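PDB 2ITM: xylulose kinase from Escherichia coli, which phosphorylates D-xylulose to D-xylulose 5-phosphate at the expense of ATP, and less efficiently converts 1-deoxy-D-xylulose to its 5-phosphate. Local coordinates for residues Q47-Q50 / A51-A55; L133-Q136 / R137-E141; L151-D154 / Y155-R159; A165-M168 / S169-A172. All blocks are in the same frame, centred on the assembly; numbering follows the deposited sequence.

Contact 1: Q47-Q50 / A51-A55; sequences QWWQ and ATDRA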
loop_
_atom_site.group_PDB
_atom_site.type_symbol
_atom_site.label_atom_id
_atom_site.label_comp_id
_atom_site.label_asym_id
_atom_site.label_seq_id
_atom_site.Cartn_x
_atom_site.Cartn_y
_atom_site.Cartn_z
ATOM N N GLN A 47 -6.176 38.347 15.673
ATOM C CA GLN A 47 -4.884 37.843 15.264
ATOM C C GLN A 47 -4.510 38.222 13.834
ATOM O O GLN A 47 -3.340 38.394 13.541
ATOM C CB GLN A 47 -4.785 36.332 15.468
ATOM C CG GLN A 47 -3.355 35.781 15.350
ATOM C CD GLN A 47 -3.282 34.256 15.085
ATOM O OE1 GLN A 47 -4.294 33.630 14.769
ATOM N NE2 GLN A 47 -2.090 33.681 15.214
ATOM N N TRP A 48 -5.498 38.350 12.953
ATOM C CA TRP A 48 -5.257 38.861 11.607
ATOM C C TRP A 48 -4.688 40.267 11.669
ATOM O O TRP A 48 -3.751 40.600 10.971
ATOM C CB TRP A 48 -6.530 38.869 10.769
ATOM C CG TRP A 48 -7.146 37.536 10.540
ATOM C CD1 TRP A 48 -6.533 36.332 10.580
ATOM C CD2 TRP A 48 -8.525 37.280 10.217
ATOM N NE1 TRP A 48 -7.426 35.315 10.302
ATOM C CE2 TRP A 48 -8.669 35.890 10.073
ATOM C CE3 TRP A 48 -9.648 38.085 10.033
ATOM C CZ2 TRP A 48 -9.877 35.282 9.777
ATOM C CZ3 TRP A 48 -10.841 37.500 9.741
ATOM C CH2 TRP A 48 -10.956 36.120 9.615
ATOM N N TRP A 49 -5.270 41.093 12.521
ATOM C CA TRP A 49 -4.866 42.472 12.562
ATOM C C TRP A 49 -3.482 42.596 13.161
ATOM O O TRP A 49 -2.618 43.226 12.583
ATOM C CB TRP A 49 -5.850 43.333 13.331
ATOM C CG TRP A 49 -5.281 44.669 13.639
ATOM C CD1 TRP A 49 -4.797 45.093 14.828
ATOM C CD2 TRP A 49 -5.100 45.750 12.731
ATOM N NE1 TRP A 49 -4.343 46.379 14.726
ATOM C CE2 TRP A 49 -4.516 46.803 13.442
ATOM C CE3 TRP A 49 -5.372 45.937 11.378
ATOM C CZ2 TRP A 49 -4.207 48.010 12.856
ATOM C CZ3 TRP A 49 -5.083 47.116 10.818
ATOM C CH2 TRP A 49 -4.512 48.144 11.550
ATOM N N GLN A 50 -3.286 41.995 14.324
ATOM C CA GLN A 50 -2.003 42.079 14.991
ATOM C C GLN A 50 -0.886 41.581 14.089
ATOM O O GLN A 50 0.186 42.157 14.051
ATOM C CB GLN A 50 -2.012 41.331 16.327
ATOM C CG GLN A 50 -3.010 41.871 17.351
ATOM C CD GLN A 50 -2.797 43.331 17.682
ATOM O OE1 GLN A 50 -3.728 44.026 18.062
ATOM N NE2 GLN A 50 -1.574 43.796 17.536
ATOM N N ALA A 51 -1.148 40.516 13.352
ATOM C CA ALA A 51 -0.176 40.008 12.413
ATOM C C ALA A 51 0.123 40.988 11.303
ATOM O O ALA A 51 1.271 41.171 10.938
ATOM C CB ALA A 51 -0.603 38.688 11.848
ATOM N N THR A 52 -0.913 41.611 10.755
ATOM C CA THR A 52 -0.750 42.556 9.667
ATOM C C THR A 52 -0.017 43.811 10.131
ATOM O O THR A 52 0.832 44.329 9.427
ATOM C CB THR A 52 -2.103 42.950 9.063
ATOM O OG1 THR A 52 -2.779 41.799 8.561
ATOM C CG2 THR A 52 -1.901 43.807 7.840
ATOM N N ASP A 53 -0.365 44.293 11.316
ATOM C CA ASP A 53 0.315 45.428 11.921
ATOM C C ASP A 53 1.814 45.201 12.082
ATOM O O ASP A 53 2.617 45.946 11.573
ATOM C CB ASP A 53 -0.319 45.760 13.270
ATOM C CG ASP A 53 0.118 47.107 13.815
ATOM O OD1 ASP A 53 0.410 47.172 15.012
ATOM O OD2 ASP A 53 0.180 48.142 13.134
ATOM N N ARG A 54 2.163 44.150 12.796
ATOM C CA ARG A 54 3.523 43.661 12.894
ATOM C C ARG A 54 4.272 43.672 11.574
ATOM O O ARG A 54 5.345 44.236 11.462
ATOM C CB ARG A 54 3.494 42.246 13.448
ATOM C CG ARG A 54 4.791 41.756 14.007
ATOM C CD ARG A 54 4.629 40.606 14.986
ATOM N NE ARG A 54 5.798 39.727 15.036
ATOM C CZ ARG A 54 5.923 38.701 15.864
ATOM N NH1 ARG A 54 4.952 38.418 16.718
ATOM N NH2 ARG A 54 7.015 37.955 15.845
ATOM N N ALA A 55 3.692 43.021 10.580
ATOM C CA ALA A 55 4.317 42.870 9.285
ATOM C C ALA A 55 4.600 44.201 8.605
ATOM O O ALA A 55 5.642 44.394 8.019
ATOM C CB ALA A 55 3.475 41.996 8.405
#
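Asp-53 rises one turn above Trp-49 on helix 45-62, an i to i+4 step in the N-terminal domain of this FGGY kinase. Its backbone N donates an almost straight bond to Trp-49 O (2.8 Å, 173°). Asp-53 CB lies 3.5 Å from Trp-49 O and 4.3 Å from Trp-49 NE1, a loose oblique contact with the indole. With CG turned opposite the backbone N (chi1 -167°), the carboxylate runs on to partners outside this turn: OD1 forms a salt bridge with Lys-57 on the next turn, and OD2 accepts from NE1 of Trp-220. The ring of Trp-49 has a cation-pi partner in Arg-159.

Between Gln-47 and Ala-51 the same spacing brings Ala-51 CB to 3.2 Å from Gln-47 O, and the buried methyl faces Leu-31 and Val-12. Arg-54 N bonds to Gln-50 O, while its extended side chain heads outward to a salt bridge with Glu-29. Thr-52 adds a side-chain bond to the helical pattern. Placed beside its own backbone N, Thr-52 OG1 donates back to Trp-48 O at 2.9 Å, the carbonyl that also takes Thr-52 N at 3.0 Å; the two donors arrive from opposite faces of the carbonyl plane.

Contact 2: L133-Q136 / R137-E141; sequences LWVQ and RHEPE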
loop_
_atom_site.group_PDB
_atom_site.type_symbol
_atom_site.label_atom_id
_atom_site.label_comp_id
_atom_site.label_asym_id
_atom_site.label_seq_id
_atom_site.Cartn_x
_atom_site.Cartn_y
_atom_site.Cartn_z
ATOM N N LEU A 133 -26.113 29.383 8.265
ATOM C CA LEU A 133 -27.173 28.473 8.659
ATOM C C LEU A 133 -26.806 27.652 9.884
ATOM O O LEU A 133 -27.609 27.495 10.780
ATOM C CB LEU A 133 -27.563 27.563 7.504
ATOM C CG LEU A 133 -28.931 27.793 6.867
ATOM C CD1 LEU A 133 -28.884 28.967 5.934
ATOM C CD2 LEU A 133 -29.398 26.564 6.139
ATOM N N TRP A 134 -25.587 27.135 9.921
ATOM C CA TRP A 134 -25.111 26.390 11.077
ATOM C C TRP A 134 -25.145 27.216 12.355
ATOM O O TRP A 134 -25.654 26.770 13.371
ATOM C CB TRP A 134 -23.705 25.841 10.846
ATOM C CG TRP A 134 -23.200 24.946 11.930
ATOM C CD1 TRP A 134 -23.221 23.599 11.933
ATOM C CD2 TRP A 134 -22.600 25.336 13.165
ATOM N NE1 TRP A 134 -22.671 23.109 13.092
ATOM C CE2 TRP A 134 -22.279 24.164 13.865
ATOM C CE3 TRP A 134 -22.295 26.559 13.753
ATOM C CZ2 TRP A 134 -21.673 24.182 15.111
ATOM C CZ3 TRP A 134 -21.692 26.571 14.982
ATOM C CH2 TRP A 134 -21.392 25.394 15.651
ATOM N N VAL A 135 -24.627 28.430 12.297
ATOM C CA VAL A 135 -24.703 29.325 13.436
ATOM C C VAL A 135 -26.145 29.605 13.856
ATOM O O VAL A 135 -26.481 29.519 15.024
ATOM C CB VAL A 135 -23.941 30.636 13.192
ATOM C CG1 VAL A 135 -24.279 31.669 14.264
ATOM C CG2 VAL A 135 -22.446 30.383 13.140
ATOM N N GLN A 136 -27.000 29.907 12.895
ATOM C CA GLN A 136 -28.407 30.058 13.193
ATOM C C GLN A 136 -28.968 28.865 13.953
ATOM O O GLN A 136 -29.736 29.027 14.884
ATOM C CB GLN A 136 -29.227 30.315 11.939
ATOM C CG GLN A 136 -30.665 30.654 12.271
ATOM C CD GLN A 136 -31.531 30.830 11.060
ATOM O OE1 GLN A 136 -32.535 31.522 11.117
ATOM N NE2 GLN A 136 -31.151 30.184 9.956
ATOM N N ARG A 137 -28.553 27.670 13.550
ATOM C CA ARG A 137 -29.143 26.435 14.029
ATOM C C ARG A 137 -28.517 26.000 15.333
ATOM O O ARG A 137 -29.163 25.401 16.170
ATOM C CB ARG A 137 -28.981 25.336 12.988
ATOM C CG ARG A 137 -29.955 25.443 11.844
ATOM C CD ARG A 137 -29.540 24.716 10.585
ATOM N NE ARG A 137 -29.579 23.273 10.756
ATOM C CZ ARG A 137 -30.690 22.554 10.750
ATOM N NH1 ARG A 137 -31.869 23.134 10.581
ATOM N NH2 ARG A 137 -30.617 21.247 10.917
ATOM N N HIS A 138 -27.247 26.316 15.505
ATOM C CA HIS A 138 -26.512 25.834 16.652
ATOM C C HIS A 138 -26.159 26.921 17.663
ATOM O O HIS A 138 -25.860 26.627 18.811
ATOM C CB HIS A 138 -25.266 25.093 16.194
ATOM C CG HIS A 138 -25.555 23.820 15.476
ATOM N ND1 HIS A 138 -25.470 22.591 16.081
ATOM C CD2 HIS A 138 -25.937 23.584 14.203
ATOM C CE1 HIS A 138 -25.786 21.653 15.212
ATOM N NE2 HIS A 138 -26.072 22.229 14.062
ATOM N N GLU A 139 -26.191 28.171 17.228
ATOM C CA GLU A 139 -25.863 29.291 18.094
ATOM C C GLU A 139 -26.827 30.470 17.901
ATOM O O GLU A 139 -26.420 31.556 17.532
ATOM C CB GLU A 139 -24.423 29.748 17.864
ATOM C CG GLU A 139 -23.373 28.722 18.249
ATOM C CD GLU A 139 -21.982 29.077 17.782
ATOM O OE1 GLU A 139 -21.076 28.251 17.927
ATOM O OE2 GLU A 139 -21.786 30.186 17.275
ATOM N N PRO A 140 -28.106 30.236 18.149
ATOM C CA PRO A 140 -29.142 31.208 17.798
ATOM C C PRO A 140 -28.927 32.540 18.500
ATOM O O PRO A 140 -29.294 33.586 17.988
ATOM C CB PRO A 140 -30.421 30.537 18.292
ATOM C CG PRO A 140 -29.976 29.590 19.305
ATOM C CD PRO A 140 -28.666 29.079 18.860
ATOM N N GLU A 141 -28.317 32.480 19.671
ATOM C CA GLU A 141 -28.021 33.661 20.446
ATOM C C GLU A 141 -27.024 34.563 19.743
ATOM O O GLU A 141 -27.169 35.772 19.755
ATOM C CB GLU A 141 -27.472 33.246 21.801
ATOM C CG GLU A 141 -27.944 31.877 22.262
ATOM C CD GLU A 141 -27.180 30.729 21.622
ATOM O OE1 GLU A 141 -27.651 29.581 21.716
ATOM O OE2 GLU A 141 -26.114 30.966 21.037
#
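In the last turn of helix 128-138 the carbonyls of Trp-134 and Val-135 accept from the amides of His-138 (2.7 Å) and Glu-139, with weak i to i+3 bonds beside them, before Glu-139 leaves helical geometry. On this turn the indole of Trp-134 and the imidazole of His-138 form an offset stack: the five-membered ring of Trp-134 and the His-138 ring have centroids 4.0 Å apart and planes only 10° from parallel. His-138 CD2 lies 3.5 Å from Trp-134 NE1, over the indole face. Nearer the backbone, His-138 CB sits above the six-membered ring of Trp-134, 3.7 Å from its centroid and 6° off the normal, a CH-pi contact. Trp-134 reaches this position because CG is turned opposite its backbone N.

Glu-139 approaches from the rim instead: OE1 lies 3.4 Å from Trp-134 CZ3, near the ring plane, with the carboxylate turned 78° against it. OE2 is held by a salt bridge to Arg-91. Arg-100 makes a cation-pi contact with the indole, and Trp-40 meets it nearly at right angles.

With an alanine in place of Trp-134, the imidazole of His-138 would probably lose its stacking partner and be set free to turn. Glu-139 is the first residue past helix 128-138 and the N-cap of helix 140-143, making this a helix-to-helix junction.

Contact 3: L151-D154 / Y155-R159; sequences LPKD and YLRLR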
loop_
_atom_site.group_PDB
_atom_site.type_symbol
_atom_site.label_atom_id
_atom_site.label_comp_id
_atom_site.label_asym_id
_atom_site.label_seq_id
_atom_site.Cartn_x
_atom_site.Cartn_y
_atom_site.Cartn_z
ATOM N N LEU A 151 -15.890 38.654 4.886
ATOM C CA LEU A 151 -14.776 37.805 4.566
ATOM C C LEU A 151 -13.507 38.305 5.255
ATOM O O LEU A 151 -13.453 39.412 5.733
ATOM C CB LEU A 151 -14.607 37.709 3.054
ATOM C CG LEU A 151 -15.760 37.057 2.296
ATOM C CD1 LEU A 151 -15.759 37.445 0.845
ATOM C CD2 LEU A 151 -15.681 35.553 2.434
ATOM N N PRO A 152 -12.495 37.467 5.318
ATOM C CA PRO A 152 -11.365 37.730 6.208
ATOM C C PRO A 152 -10.570 38.976 5.809
ATOM O O PRO A 152 -10.284 39.802 6.655
ATOM C CB PRO A 152 -10.541 36.442 6.085
ATOM C CG PRO A 152 -11.552 35.403 5.792
ATOM C CD PRO A 152 -12.537 36.041 4.895
ATOM N N LYS A 153 -10.241 39.112 4.534
ATOM C CA LYS A 153 -9.494 40.270 4.072
ATOM C C LYS A 153 -10.310 41.556 4.211
ATOM O O LYS A 153 -9.765 42.630 4.393
ATOM C CB LYS A 153 -9.037 40.077 2.640
ATOM C CG LYS A 153 -9.993 40.637 1.623
ATOM C CD LYS A 153 -9.512 40.426 0.231
ATOM C CE LYS A 153 -10.357 41.196 -0.755
ATOM N NZ LYS A 153 -11.790 40.880 -0.694
ATOM N N ASP A 154 -11.622 41.409 4.119
ATOM C CA ASP A 154 -12.543 42.511 4.233
ATOM C C ASP A 154 -12.698 42.989 5.674
ATOM O O ASP A 154 -12.924 44.160 5.911
ATOM C CB ASP A 154 -13.884 42.164 3.603
ATOM C CG ASP A 154 -13.765 41.825 2.132
ATOM O OD1 ASP A 154 -12.882 42.373 1.466
ATOM O OD2 ASP A 154 -14.498 41.016 1.572
ATOM N N TYR A 155 -12.546 42.087 6.632
ATOM C CA TYR A 155 -12.475 42.510 8.020
ATOM C C TYR A 155 -11.236 43.361 8.219
ATOM O O TYR A 155 -11.280 44.389 8.858
ATOM C CB TYR A 155 -12.453 41.334 8.992
ATOM C CG TYR A 155 -12.120 41.756 10.404
ATOM C CD1 TYR A 155 -13.076 42.310 11.221
ATOM C CD2 TYR A 155 -10.841 41.624 10.902
ATOM C CE1 TYR A 155 -12.772 42.697 12.502
ATOM C CE2 TYR A 155 -10.526 42.009 12.170
ATOM C CZ TYR A 155 -11.489 42.552 12.970
ATOM O OH TYR A 155 -11.171 42.949 14.236
ATOM N N LEU A 156 -10.147 42.910 7.621
ATOM C CA LEU A 156 -8.924 43.673 7.532
ATOM C C LEU A 156 -9.110 45.077 6.971
ATOM O O LEU A 156 -8.634 46.039 7.547
ATOM C CB LEU A 156 -7.884 42.901 6.734
ATOM C CG LEU A 156 -6.441 43.087 7.127
ATOM C CD1 LEU A 156 -6.272 43.112 8.626
ATOM C CD2 LEU A 156 -5.611 41.986 6.522
ATOM N N ARG A 157 -9.810 45.184 5.848
ATOM C CA ARG A 157 -10.148 46.472 5.287
ATOM C C ARG A 157 -10.844 47.395 6.281
ATOM O O ARG A 157 -10.446 48.524 6.451
ATOM C CB ARG A 157 -10.974 46.315 4.011
ATOM C CG ARG A 157 -11.412 47.617 3.389
ATOM C CD ARG A 157 -12.620 47.515 2.482
ATOM N NE ARG A 157 -12.627 46.258 1.761
ATOM C CZ ARG A 157 -11.782 45.957 0.799
ATOM N NH1 ARG A 157 -10.875 46.834 0.415
ATOM N NH2 ARG A 157 -11.850 44.783 0.216
ATOM N N LEU A 158 -11.887 46.896 6.929
ATOM C CA LEU A 158 -12.627 47.656 7.929
ATOM C C LEU A 158 -11.732 48.182 9.046
ATOM O O LEU A 158 -11.798 49.339 9.407
ATOM C CB LEU A 158 -13.766 46.822 8.497
ATOM C CG LEU A 158 -14.502 47.401 9.697
ATOM C CD1 LEU A 158 -15.458 48.455 9.256
ATOM C CD2 LEU A 158 -15.204 46.324 10.488
ATOM N N ARG A 159 -10.856 47.332 9.555
ATOM C CA ARG A 159 -9.848 47.750 10.518
ATOM C C ARG A 159 -8.871 48.809 9.996
ATOM O O ARG A 159 -8.409 49.648 10.750
ATOM C CB ARG A 159 -9.105 46.545 11.079
ATOM C CG ARG A 159 -9.862 45.795 12.160
ATOM C CD ARG A 159 -10.086 46.584 13.433
ATOM N NE ARG A 159 -9.669 45.854 14.632
ATOM C CZ ARG A 159 -8.491 45.968 15.198
ATOM N NH1 ARG A 159 -7.589 46.781 14.691
ATOM N NH2 ARG A 159 -8.198 45.259 16.265
#
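Asp-154 and Arg-157 run side by side near the start of helix 152-161 and close an i to i+3 salt bridge, NH2 of Arg-157 to OD1 of Asp-154 at 2.9 Å. The same oxygen takes NZ of Lys-153 at 2.8 Å. Lys-153 comes from the syn side and Arg-157 from the anti side, on opposite faces of the carboxylate plane, so that OD1 is gripped by two cations and would probably ease their repulsion. The guanidinium plane is turned 34° from the carboxylate, and the bend of the Arg-157 chain at chi3 (-35°) swings the NH2 end back toward Asp-154.

A second layer fixes this trio. OD2 of Asp-154 is hydrogen-bonded to Ser-166 OG. The guanidinium also donates to main-chain carbonyls: NE to Ala-165, NH1 to Val-228 and NH2 to Ala-229. Lys-153 NZ is shared further with Asp-167 and Asp-170, giving a buried salt-bridge network.

Around it, Tyr-155 and Pro-152 rest on Trp-48 of helix 45-62, Lys-153 and Arg-157 lie against Ile-73 of strand 70-75, and Asp-154 touches Asp-170 of helix 168-172.

Contact 4: A165-M168 / S169-A172; sequences ASDM and SDAA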
loop_
_atom_site.group_PDB
_atom_site.type_symbol
_atom_site.label_atom_id
_atom_site.label_comp_id
_atom_site.label_asym_id
_atom_site.label_seq_id
_atom_site.Cartn_x
_atom_site.Cartn_y
_atom_site.Cartn_z
ATOM N N ALA A 165 -16.611 46.798 2.815
ATOM C CA ALA A 165 -16.539 46.560 1.387
ATOM C C ALA A 165 -15.876 45.243 1.005
ATOM O O ALA A 165 -14.992 44.769 1.686
ATOM C CB ALA A 165 -15.873 47.704 0.700
ATOM N N SER A 166 -16.317 44.670 -0.107
ATOM C CA SER A 166 -15.638 43.550 -0.725
ATOM C C SER A 166 -15.516 43.679 -2.243
ATOM O O SER A 166 -16.019 44.612 -2.824
ATOM C CB SER A 166 -16.331 42.238 -0.354
ATOM O OG SER A 166 -15.520 41.128 -0.626
ATOM N N ASP A 167 -14.868 42.697 -2.832
ATOM C CA ASP A 167 -14.770 42.583 -4.269
ATOM C C ASP A 167 -15.549 41.390 -4.808
ATOM O O ASP A 167 -15.897 40.504 -4.082
ATOM C CB ASP A 167 -13.313 42.515 -4.701
ATOM C CG ASP A 167 -12.728 41.147 -4.544
ATOM O OD1 ASP A 167 -12.598 40.451 -5.543
ATOM O OD2 ASP A 167 -12.367 40.690 -3.457
ATOM N N MET A 168 -15.787 41.389 -6.109
ATOM C CA MET A 168 -16.596 40.365 -6.761
ATOM C C MET A 168 -16.030 38.925 -6.665
ATOM O O MET A 168 -16.759 37.962 -6.622
ATOM C CB MET A 168 -16.862 40.741 -8.214
ATOM C CG MET A 168 -17.589 42.068 -8.390
ATOM S SD MET A 168 -19.242 42.090 -7.711
ATOM C CE MET A 168 -19.729 43.725 -8.148
ATOM N N SER A 169 -14.714 38.796 -6.650
ATOM C CA SER A 169 -14.076 37.503 -6.578
ATOM C C SER A 169 -14.201 36.840 -5.213
ATOM O O SER A 169 -14.436 35.665 -5.144
ATOM C CB SER A 169 -12.616 37.568 -7.052
ATOM O OG SER A 169 -11.754 38.071 -6.063
ATOM N N ASP A 170 -14.025 37.621 -4.167
ATOM C CA ASP A 170 -14.206 37.114 -2.821
ATOM C C ASP A 170 -15.696 36.903 -2.523
ATOM O O ASP A 170 -16.088 35.892 -1.976
ATOM C CB ASP A 170 -13.576 38.083 -1.811
ATOM C CG ASP A 170 -12.628 37.378 -0.821
ATOM O OD1 ASP A 170 -12.129 38.080 0.081
ATOM O OD2 ASP A 170 -12.344 36.174 -0.854
ATOM N N ALA A 171 -16.509 37.892 -2.903
ATOM C CA ALA A 171 -17.946 37.846 -2.712
ATOM C C ALA A 171 -18.599 36.639 -3.391
ATOM O O ALA A 171 -19.526 36.072 -2.860
ATOM C CB ALA A 171 -18.588 39.133 -3.170
ATOM N N ALA A 172 -18.113 36.273 -4.563
ATOM C CA ALA A 172 -18.616 35.108 -5.250
ATOM C C ALA A 172 -18.509 33.862 -4.379
ATOM O O ALA A 172 -19.357 32.989 -4.429
ATOM C CB ALA A 172 -17.895 34.916 -6.540
#
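Asp-167 and Ser-169 meet at the point where strand 165-167 turns into helix 168-172. Asp-167 is the N-cap residue, and its OD1 collects several donors from the first turn. Ser-169 OG gives a short bond of 2.6 Å to the syn lone pair of that oxygen, while Ser-169 N comes to Asp-167 OD1 at 2.9 Å from well above the carboxylate plane, 56° out of it, closing an Asx turn. Asp-170 N adds a weak bond to Asp-167 OD1 at 3.5 Å. Both CG of Asp-167 and OG of Ser-169 sit between the backbone N and carbonyl carbon of their own residues, which folds the two polar ends toward each other. Ser-169 OG is also hydrogen-bonded to Gly-232 N.

The other oxygen, Asp-167 OD2, points to the Asp-170 side: it lies 3.3 Å from Asp-170 CB, and the two carboxylates cross at a slant, their planes 29° apart. Ser-166 OG, the partner of Asp-154, reaches Asp-170 CB at 3.8 Å.

With an alanine at Asp-167, Ser-169 N would probably lose its capping acceptor and the hydroxyl of Ser-169 one of its restraints. Although OD2 of Asp-167 and OD1 of Asp-170 are 4.4 Å apart, Lys-153 NZ bridges both; its charge, and the amides of the helix N-terminus that face Asp-167 OD1, would probably offset the closeness of the two carboxylates.

In the fold
Contacts 1, 3 and 4 form a connected series in the N-terminal domain, whereas contact 2 stands apart, its nearest atoms about 13 Å from contacts 1 and 3. Contacts 1 and 3 pack helix 45-62 on helix 152-161: Trp-48 CH2 lies 3.6 Å from Pro-152 CB, and Thr-52 OG1 3.5 Å from Leu-156 CD2. Contacts 3 and 4, with centres about 11 Å apart, also touch where Leu-151 CD1 lies 3.2 Å from Asp-170 O. The series approaches the bound xylulose: side chains of Trp-48, Pro-152 and Asp-170 lie about 11, 8 and 6 Å from it. Asp-170 is also about 6 Å from the side chain of Asp-233, the probable proton acceptor.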